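Local coordinates for exoenzyme S (Pseudomonas aeruginosa, PDB 6GN8), which is a secreted toxin that probably combines GTPase activation with ADP-ribosyl transfer, the latter being the part held by this chain, at residues C[87-90]-C[91-95]. The protein carries 2 engineered substitutions. Sequence-based numbering, arbitrary orientation.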
loop_
_atom_site.group_PDB
_atom_site.type_symbol
_atom_site.label_atom_id
_atom_site.label_comp_id
_atom_site.label_asym_id
_atom_site.label_seq_id
_atom_site.Cartn_x
_atom_site.Cartn_y
_atom_site.Cartn_z
ATOM N N LEU C 87 0.843 43.276 22.585
ATOM C CA LEU C 87 -0.618 43.406 22.461
ATOM C C LEU C 87 -1.156 42.802 21.138
ATOM O O LEU C 87 -2.163 42.089 21.176
ATOM C CB LEU C 87 -1.057 44.881 22.587
ATOM C CG LEU C 87 -0.859 45.567 23.940
ATOM C CD1 LEU C 87 -0.992 47.073 23.811
ATOM C CD2 LEU C 87 -1.827 45.057 24.970
ATOM N N ILE C 88 -0.472 43.068 19.981
ATOM C CA ILE C 88 -0.849 42.541 18.662
ATOM C C ILE C 88 -0.717 41.013 18.677
ATOM O O ILE C 88 -1.625 40.314 18.220
ATOM C CB ILE C 88 -0.060 43.177 17.468
ATOM C CG1 ILE C 88 -0.326 44.672 17.343
ATOM C CG2 ILE C 88 -0.452 42.506 16.151
ATOM C CD1 ILE C 88 0.640 45.448 16.365
ATOM N N ASP C 89 0.387 40.505 19.240
ATOM C CA ASP C 89 0.670 39.071 19.357
ATOM C C ASP C 89 -0.361 38.362 20.257
ATOM O O ASP C 89 -0.746 37.257 19.929
ATOM C CB ASP C 89 2.103 38.859 19.889
ATOM C CG ASP C 89 2.549 37.417 20.028
ATOM O OD1 ASP C 89 2.468 36.675 19.031
ATOM O OD2 ASP C 89 3.005 37.041 21.127
ATOM N N GLN C 90 -0.825 38.972 21.359
ATOM C CA GLN C 90 -1.834 38.274 22.181
ATOM C C GLN C 90 -3.232 38.327 21.526
ATOM O O GLN C 90 -3.965 37.346 21.641
ATOM C CB GLN C 90 -1.877 38.696 23.665
ATOM C CG GLN C 90 -1.784 40.168 23.971
ATOM C CD GLN C 90 -1.401 40.431 25.422
ATOM O OE1 GLN C 90 -2.108 41.122 26.171
ATOM N NE2 GLN C 90 -0.264 39.905 25.853
ATOM N N GLY C 91 -3.532 39.391 20.772
ATOM C CA GLY C 91 -4.779 39.509 20.020
ATOM C C GLY C 91 -4.870 38.498 18.888
ATOM O O GLY C 91 -5.942 37.964 18.605
ATOM N N MET C 92 -3.733 38.209 18.247
ATOM C CA MET C 92 -3.663 37.229 17.173
ATOM C C MET C 92 -3.721 35.827 17.730
ATOM O O MET C 92 -4.472 35.033 17.179
ATOM C CB MET C 92 -2.434 37.416 16.295
ATOM C CG MET C 92 -2.535 38.659 15.416
ATOM S SD MET C 92 -1.141 38.809 14.280
ATOM C CE MET C 92 0.033 39.124 15.334
ATOM N N SER C 93 -3.006 35.529 18.842
ATOM C CA SER C 93 -3.056 34.218 19.524
ATOM C C SER C 93 -4.483 33.871 19.932
ATOM O O SER C 93 -4.927 32.769 19.660
ATOM C CB SER C 93 -2.163 34.206 20.763
ATOM O OG SER C 93 -0.795 34.341 20.422
ATOM N N ALA C 94 -5.212 34.813 20.552
ATOM C CA ALA C 94 -6.603 34.624 20.993
ATOM C C ALA C 94 -7.514 34.294 19.793
ATOM O O ALA C 94 -8.346 33.387 19.894
ATOM C CB ALA C 94 -7.098 35.879 21.716
ATOM N N ALA C 95 -7.310 35.003 18.649
ATOM C CA ALA C 95 -8.033 34.818 17.389
ATOM C C ALA C 95 -7.856 33.400 16.850
ATOM O O ALA C 95 -8.821 32.845 16.321
ATOM C CB ALA C 95 -7.556 35.833 16.343
#
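Five consecutive i to i+4 bonds, from the amides of Gly91, Met92, Ser93, Ala94 and Ala95 back to the carbonyls of Leu87, Ile88, Asp89, Gln90 and Gly91, carry one regular alpha-helix through residues 87-95. Asp89 O accepts a second hydrogen bond: besides Ser93 N, the hydroxyl Ser93 OG donates to it at 3.0 Å. The two donors come from opposite faces of the carbonyl plane, the hydroxyl tilted 29° from it. Ser93 can do this because OG stands beside its own backbone N (chi1 -65°), turned back along the helix, so the side-chain hydroxyl is satisfied within its own helix. One turn apart, Ile88 and Met92 run side by side. The bend at chi3 (-69°) swings the methyl of Met92 back, and CE lies 3.5 Å from Ile88 CG2, an apolar contact on the buried side. The Asp89 carboxylate leaves the helix instead, with OD1 in a salt bridge to Lys177 and a hydrogen bond from Tyr132. In the ADP-ribosyltransferase domain, helix 83-99 packs Ile88 against His67 and Met92 against Tyr63 and Leu71 of helix 54-77, while Ile88 also touches Phe36 of helix 24-36, where Leu87 and Gln90 meet Leu28.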